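PDB 5ZHH: inositol-1-monophosphatase from Nostoc sp., which probably hydrolyses inositol monophosphates to free inositol and inorganic phosphate. Local coordinates for residues T6-A11 with P114-I119; Y82-D87 with I106-N111; G130-G135 with G219-E224. One frame throughout, in Å; residues are numbered along the deposited sequence.

Contact 1. Residues T6-A11 with P114-I119; sequences TFLDIA and PQVGVI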
# COMPACT_ATOMS: atom_id res chain seq x y z
N THR A 6 19.44 19.83 -5.30
CA THR A 6 18.38 20.60 -5.96
C THR A 6 17.92 19.89 -7.23
O THR A 6 16.71 19.79 -7.49
CB THR A 6 18.90 22.00 -6.28
OG1 THR A 6 19.11 22.71 -5.05
CG2 THR A 6 17.89 22.78 -7.13
N PHE A 7 18.86 19.38 -8.03
CA PHE A 7 18.49 18.61 -9.22
C PHE A 7 17.70 17.37 -8.84
O PHE A 7 16.69 17.05 -9.47
CB PHE A 7 19.74 18.20 -9.99
CG PHE A 7 20.54 19.36 -10.51
CD1 PHE A 7 19.91 20.52 -10.89
CD2 PHE A 7 21.92 19.27 -10.62
CE1 PHE A 7 20.65 21.60 -11.38
CE2 PHE A 7 22.66 20.34 -11.10
CZ PHE A 7 22.02 21.50 -11.48
N LEU A 8 18.15 16.68 -7.79
CA LEU A 8 17.49 15.44 -7.36
C LEU A 8 16.08 15.70 -6.84
O LEU A 8 15.17 14.90 -7.07
CB LEU A 8 18.36 14.76 -6.30
CG LEU A 8 17.80 13.48 -5.69
CD1 LEU A 8 17.63 12.42 -6.77
CD2 LEU A 8 18.69 12.97 -4.57
N ASP A 9 15.89 16.81 -6.12
CA ASP A 9 14.56 17.16 -5.63
C ASP A 9 13.58 17.31 -6.78
O ASP A 9 12.44 16.84 -6.71
CB ASP A 9 14.61 18.46 -4.82
CG ASP A 9 15.29 18.30 -3.48
OD1 ASP A 9 15.48 17.16 -3.02
OD2 ASP A 9 15.64 19.34 -2.88
N ILE A 10 13.99 18.00 -7.85
CA ILE A 10 13.08 18.28 -8.95
C ILE A 10 12.84 17.02 -9.78
O ILE A 10 11.71 16.76 -10.22
CB ILE A 10 13.63 19.43 -9.82
CG1 ILE A 10 13.68 20.72 -9.01
CG2 ILE A 10 12.76 19.61 -11.06
CD1 ILE A 10 12.40 21.02 -8.30
N ALA A 11 13.89 16.23 -10.01
CA ALA A 11 13.70 14.98 -10.73
C ALA A 11 12.76 14.04 -9.98
O ALA A 11 11.97 13.31 -10.60
CB ALA A 11 15.05 14.30 -10.97
N PRO A 114 26.71 10.57 -15.99
CA PRO A 114 25.51 10.44 -15.13
C PRO A 114 25.80 10.89 -13.70
O PRO A 114 26.73 10.40 -13.06
CB PRO A 114 25.19 8.94 -15.20
CG PRO A 114 25.85 8.45 -16.47
CD PRO A 114 27.10 9.29 -16.60
N GLN A 115 24.99 11.83 -13.21
CA GLN A 115 25.20 12.38 -11.88
C GLN A 115 23.95 12.44 -11.01
O GLN A 115 24.09 12.54 -9.78
CB GLN A 115 25.79 13.79 -11.97
CG GLN A 115 27.22 13.84 -12.49
CD GLN A 115 28.24 13.37 -11.46
OE1 GLN A 115 28.73 14.15 -10.66
NE2 GLN A 115 28.56 12.08 -11.50
N VAL A 116 22.76 12.43 -11.59
CA VAL A 116 21.51 12.41 -10.84
C VAL A 116 20.58 11.40 -11.48
O VAL A 116 20.43 11.37 -12.71
CB VAL A 116 20.83 13.80 -10.80
CG1 VAL A 116 19.52 13.72 -10.01
CG2 VAL A 116 21.76 14.84 -10.21
N GLY A 117 19.92 10.59 -10.66
CA GLY A 117 19.02 9.60 -11.20
C GLY A 117 17.81 9.33 -10.33
O GLY A 117 17.93 9.16 -9.11
N VAL A 118 16.63 9.30 -10.95
CA VAL A 118 15.40 8.89 -10.29
C VAL A 118 14.70 7.87 -11.18
O VAL A 118 14.52 8.11 -12.38
CB VAL A 118 14.47 10.08 -9.99
CG1 VAL A 118 13.21 9.56 -9.33
CG2 VAL A 118 15.16 11.09 -9.07
N ILE A 119 14.32 6.74 -10.59
CA ILE A 119 13.57 5.70 -11.27
C ILE A 119 12.37 5.36 -10.41
O ILE A 119 12.52 5.01 -9.23
CB ILE A 119 14.44 4.45 -11.51
CG1 ILE A 119 15.61 4.81 -12.42
CG2 ILE A 119 13.61 3.31 -12.12
CD1 ILE A 119 16.72 3.75 -12.45
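L8 and A11 meet V116 and V118 where helix 3-25 packs on the large mixed sheet, a helix-on-sheet layer of the alternating alpha-beta-alpha-beta-alpha sandwich characteristic of inositol monophosphatases. The local axes of 6-11 and 114-119 are only 21° from parallel and come within 8.2 Å of each other, so the helix can follow the strand for more than a turn.

The side chains that meet are all apolar, and no hydrogen bond crosses between the two segments. V118 CG2 touches two partners, L8 CD1 at 3.6 Å and A11 CB at 3.7 Å. L8 holds its CG anti to the backbone N (chi1 177°), and this carries CD1 to the strand, where it also meets V116 CG1 at 4.0 Å. V116 divides its two methyls along the helix: CG1 presses on the main chain at L8 CA (3.8 Å), while CG2 approaches F7 CB (3.9 Å) and lies near the plane of the F7 ring, at its edge. That ring runs on to a cluster with F62, H65 and Y82.

Hydrogen bonds stay within each element or go elsewhere. A11 N bonds F7 O inside the helix, V118 pairs with I106, and G117 pairs with G130 across the sheet. On the far side of the helix, D9 forms a salt bridge to R60 of the second subunit, so this helix serves both the core and the oligomer.

At the start of the strand, Q115 and V116 both face L108 in a classic beta bulge. There Q115 NE2 bonds P114 O at 2.9 Å, approaching from above the carbonyl plane.

Contact 2. Residues Y82-D87 with I106-N111; sequences YLWAID and IGLLIN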
# COMPACT_ATOMS: atom_id res chain seq x y z
N TYR A 82 24.47 20.58 -19.00
CA TYR A 82 23.37 19.85 -18.37
C TYR A 82 22.48 19.24 -19.44
O TYR A 82 21.92 19.96 -20.27
CB TYR A 82 22.56 20.77 -17.46
CG TYR A 82 23.36 21.35 -16.33
CD1 TYR A 82 23.81 20.55 -15.29
CD2 TYR A 82 23.68 22.71 -16.31
CE1 TYR A 82 24.55 21.08 -14.25
CE2 TYR A 82 24.42 23.24 -15.27
CZ TYR A 82 24.85 22.43 -14.24
OH TYR A 82 25.59 22.95 -13.21
N LEU A 83 22.36 17.91 -19.42
CA LEU A 83 21.55 17.18 -20.38
C LEU A 83 20.75 16.14 -19.63
O LEU A 83 21.32 15.22 -19.04
CB LEU A 83 22.42 16.52 -21.47
CG LEU A 83 21.65 15.73 -22.53
CD1 LEU A 83 20.73 16.66 -23.30
CD2 LEU A 83 22.60 15.01 -23.49
N TRP A 84 19.42 16.26 -19.67
CA TRP A 84 18.53 15.32 -19.01
C TRP A 84 18.18 14.20 -19.99
O TRP A 84 17.79 14.46 -21.13
CB TRP A 84 17.25 16.00 -18.53
CG TRP A 84 17.45 16.95 -17.39
CD1 TRP A 84 17.74 18.28 -17.48
CD2 TRP A 84 17.36 16.65 -15.99
NE1 TRP A 84 17.84 18.83 -16.23
CE2 TRP A 84 17.62 17.85 -15.30
CE3 TRP A 84 17.10 15.49 -15.26
CZ2 TRP A 84 17.62 17.92 -13.90
CZ3 TRP A 84 17.10 15.56 -13.87
CH2 TRP A 84 17.36 16.77 -13.21
N ALA A 85 18.36 12.96 -19.55
CA ALA A 85 18.03 11.78 -20.34
C ALA A 85 16.76 11.18 -19.74
O ALA A 85 16.79 10.62 -18.64
CB ALA A 85 19.18 10.77 -20.34
N ILE A 86 15.65 11.32 -20.46
CA ILE A 86 14.30 11.06 -19.94
C ILE A 86 13.71 9.86 -20.66
O ILE A 86 13.63 9.85 -21.90
CB ILE A 86 13.38 12.28 -20.16
CG1 ILE A 86 13.89 13.50 -19.40
CG2 ILE A 86 11.97 11.95 -19.74
CD1 ILE A 86 14.36 13.20 -18.04
N ASP A 87 13.25 8.86 -19.90
CA ASP A 87 12.33 7.87 -20.45
C ASP A 87 10.99 8.01 -19.73
O ASP A 87 10.88 7.63 -18.55
CB ASP A 87 12.85 6.44 -20.32
CG ASP A 87 12.08 5.46 -21.22
OD1 ASP A 87 10.94 5.78 -21.62
OD2 ASP A 87 12.62 4.38 -21.54
N ILE A 106 14.47 9.21 -15.03
CA ILE A 106 14.90 10.60 -15.20
C ILE A 106 16.34 10.71 -14.74
O ILE A 106 16.62 10.64 -13.53
CB ILE A 106 14.00 11.57 -14.41
CG1 ILE A 106 12.55 11.45 -14.88
CG2 ILE A 106 14.51 12.99 -14.56
CD1 ILE A 106 11.59 12.32 -14.11
N GLY A 107 17.26 10.88 -15.68
CA GLY A 107 18.67 10.99 -15.36
C GLY A 107 19.24 12.29 -15.87
O GLY A 107 18.78 12.85 -16.87
N LEU A 108 20.25 12.80 -15.16
CA LEU A 108 20.92 14.03 -15.56
C LEU A 108 22.38 13.71 -15.85
O LEU A 108 23.08 13.16 -14.99
CB LEU A 108 20.81 15.11 -14.48
CG LEU A 108 21.66 16.35 -14.76
CD1 LEU A 108 21.20 17.03 -16.04
CD2 LEU A 108 21.61 17.34 -13.59
N LEU A 109 22.82 14.06 -17.05
CA LEU A 109 24.22 14.01 -17.45
C LEU A 109 24.84 15.39 -17.24
O LEU A 109 24.31 16.39 -17.74
CB LEU A 109 24.37 13.59 -18.91
CG LEU A 109 23.86 12.22 -19.36
CD1 LEU A 109 23.60 12.22 -20.86
CD2 LEU A 109 24.87 11.12 -19.00
N ILE A 110 25.93 15.44 -16.50
CA ILE A 110 26.71 16.66 -16.33
C ILE A 110 28.03 16.46 -17.07
O ILE A 110 28.83 15.59 -16.70
CB ILE A 110 26.92 17.02 -14.86
CG1 ILE A 110 25.56 17.20 -14.18
CG2 ILE A 110 27.78 18.28 -14.73
CD1 ILE A 110 25.62 17.53 -12.71
N ASN A 111 28.22 17.23 -18.14
CA ASN A 111 29.36 17.05 -19.04
C ASN A 111 29.43 15.61 -19.53
O ASN A 111 30.51 15.01 -19.61
CB ASN A 111 30.66 17.48 -18.36
CG ASN A 111 30.67 18.97 -18.00
OD1 ASN A 111 30.24 19.81 -18.78
ND2 ASN A 111 31.12 19.27 -16.79
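L108 CD1 sits over one face of the W84 indole, 3.7 Å from the centroid of the five-membered ring and only 6° off its normal, a CH-pi contact at the apolar centre of this antiparallel pair. I106 CG2 reaches the same indole at CE3 (3.7 Å) and is pressed unusually close to I86 CD1 (3.5 Å). Farther along this side of the sheet, Y82 CD1 lies beside I110 CG1. L83 and L109 run side by side on the other.

Outward from these side chains, two hydrogen-bonded pairs join the backbones: L83 with L109, including L109 N to L83 O at 2.7 Å, and A85 with G107. G107 O takes the A85 N-H and a CA-H...O contact from W84 CA (3.3 Å) as well. W84 NE1 donates to H65 ND1, so an alanine here would probably leave both H65 without its donor and L108 CD1 without an aromatic surface.

At D87, toward the end of this strand, the carboxylate lies near those of D90 and D215, consistent with the metal-binding acidic cluster of related phosphatases. Helices 3-25 and 44-61 cover the side of the sheet that carries W84 and I106, helix 213-225 packs on A85 and L109, and strand 66-69 flanks 82-87.

Contact 3. Residues G130-G135 with G219-E224; sequences GAAGLG and GVILLE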
# COMPACT_ATOMS: atom_id res chain seq x y z
N GLY A 130 19.17 8.57 -6.53
CA GLY A 130 20.60 8.63 -6.31
C GLY A 130 21.19 9.86 -6.96
O GLY A 130 20.69 10.34 -7.98
N ALA A 131 22.26 10.36 -6.35
CA ALA A 131 23.01 11.47 -6.92
C ALA A 131 24.44 11.39 -6.41
O ALA A 131 24.69 10.91 -5.30
CB ALA A 131 22.39 12.83 -6.55
N ALA A 132 25.38 11.85 -7.24
CA ALA A 132 26.79 11.76 -6.92
C ALA A 132 27.08 12.34 -5.54
O ALA A 132 26.75 13.49 -5.26
CB ALA A 132 27.62 12.48 -7.98
N GLY A 133 27.67 11.51 -4.67
CA GLY A 133 28.03 11.93 -3.34
C GLY A 133 26.88 12.03 -2.36
O GLY A 133 27.12 12.33 -1.18
N LEU A 134 25.64 11.79 -2.79
CA LEU A 134 24.49 11.93 -1.92
C LEU A 134 23.86 10.60 -1.52
O LEU A 134 22.94 10.60 -0.69
CB LEU A 134 23.42 12.80 -2.60
CG LEU A 134 23.88 14.22 -2.92
CD1 LEU A 134 22.72 15.03 -3.48
CD2 LEU A 134 24.47 14.89 -1.68
N GLY A 135 24.30 9.49 -2.09
CA GLY A 135 23.81 8.18 -1.71
C GLY A 135 22.65 7.70 -2.58
O GLY A 135 22.11 8.41 -3.43
N GLY A 219 19.85 4.94 -13.86
CA GLY A 219 20.25 3.73 -13.16
C GLY A 219 21.74 3.63 -12.93
O GLY A 219 22.18 3.03 -11.94
N VAL A 220 22.54 4.21 -13.83
CA VAL A 220 23.99 4.11 -13.70
C VAL A 220 24.47 4.82 -12.44
O VAL A 220 25.23 4.26 -11.64
CB VAL A 220 24.69 4.65 -14.96
CG1 VAL A 220 26.15 4.93 -14.69
CG2 VAL A 220 24.56 3.64 -16.11
N ILE A 221 24.01 6.06 -12.22
CA ILE A 221 24.47 6.78 -11.03
C ILE A 221 23.86 6.18 -9.77
O ILE A 221 24.53 6.09 -8.73
CB ILE A 221 24.18 8.29 -11.16
CG1 ILE A 221 24.71 9.04 -9.93
CG2 ILE A 221 22.70 8.58 -11.33
CD1 ILE A 221 26.22 8.91 -9.72
N LEU A 222 22.60 5.74 -9.84
CA LEU A 222 21.99 5.03 -8.73
C LEU A 222 22.83 3.84 -8.31
O LEU A 222 23.13 3.65 -7.12
CB LEU A 222 20.59 4.56 -9.12
CG LEU A 222 19.81 3.83 -8.03
CD1 LEU A 222 19.30 4.84 -6.99
CD2 LEU A 222 18.65 3.02 -8.61
N LEU A 223 23.23 3.02 -9.28
CA LEU A 223 24.00 1.82 -8.96
C LEU A 223 25.37 2.18 -8.41
O LEU A 223 25.83 1.58 -7.43
CB LEU A 223 24.13 0.94 -10.21
CG LEU A 223 25.03 -0.28 -10.09
CD1 LEU A 223 24.56 -1.14 -8.94
CD2 LEU A 223 25.00 -1.09 -11.38
N GLU A 224 26.03 3.17 -9.01
CA GLU A 224 27.34 3.58 -8.51
C GLU A 224 27.26 4.11 -7.09
O GLU A 224 28.10 3.78 -6.25
CB GLU A 224 27.96 4.61 -9.45
CG GLU A 224 28.34 4.02 -10.82
CD GLU A 224 28.91 5.06 -11.76
OE1 GLU A 224 29.76 4.70 -12.60
OE2 GLU A 224 28.53 6.24 -11.65
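G130 brings strand 126-131 close to helix 213-225, its CA only 4.6 Å from L222 CA. Any beta carbon on G130 would point at the helix and fall very near L222 CA, which explains how glycine permits this approach. L222 CD1 rests near G130 N (3.8 Å), and I221 CG2 lies by G130 O.

A131 turns its methyl away and offers its backbone instead, with CA 4.2 Å from I221 CG1. At A132 the chain leaves the strand. I221, with CG1 anti to its own N (chi1 -178°), extends CD1 to within 3.9 Å of A132 N and 4.2 Å of A132 CB. The chain then reverses through a type II turn closed by L134 N to A131 O (2.8 Å), in which G133 takes the positive phi that suits glycine. E225, just past the segment on the same helix, accepts hydrogen bonds from G133 N and G135 N and so ties the turn to the helix end.

Between 130-135 and 219-224 themselves no hydrogen bond forms. The backbones of G130 and A132 are already paired with G117 and Q115, and branched aliphatic carbons lie against them; the contact therefore rests on close fit rather than on directional bonds.

In the fold
From the N terminus, helix 3-25 waits about a hundred residues for its partner: contact 1 closes that long loop when strand 113-121 arrives. Contact 2 falls wholly within it, a shorter loop closed as 103-110 returns beside 82-90. Contact 3 opens only afterwards and follows in series, its loop ending at helix 213-225. Strands 103-110, 113-121 and 126-131 are successive neighbours in one sheet, so the contacts share a frame; V116 O to L108 N, a probable hydrogen bond, joins contact 1 to contact 2, and packing of I221 CG2 on G117 N joins it to contact 3. Contacts 2 and 3 do not touch. Together they bind the sheet to the N-terminal helix and to helix 213-225.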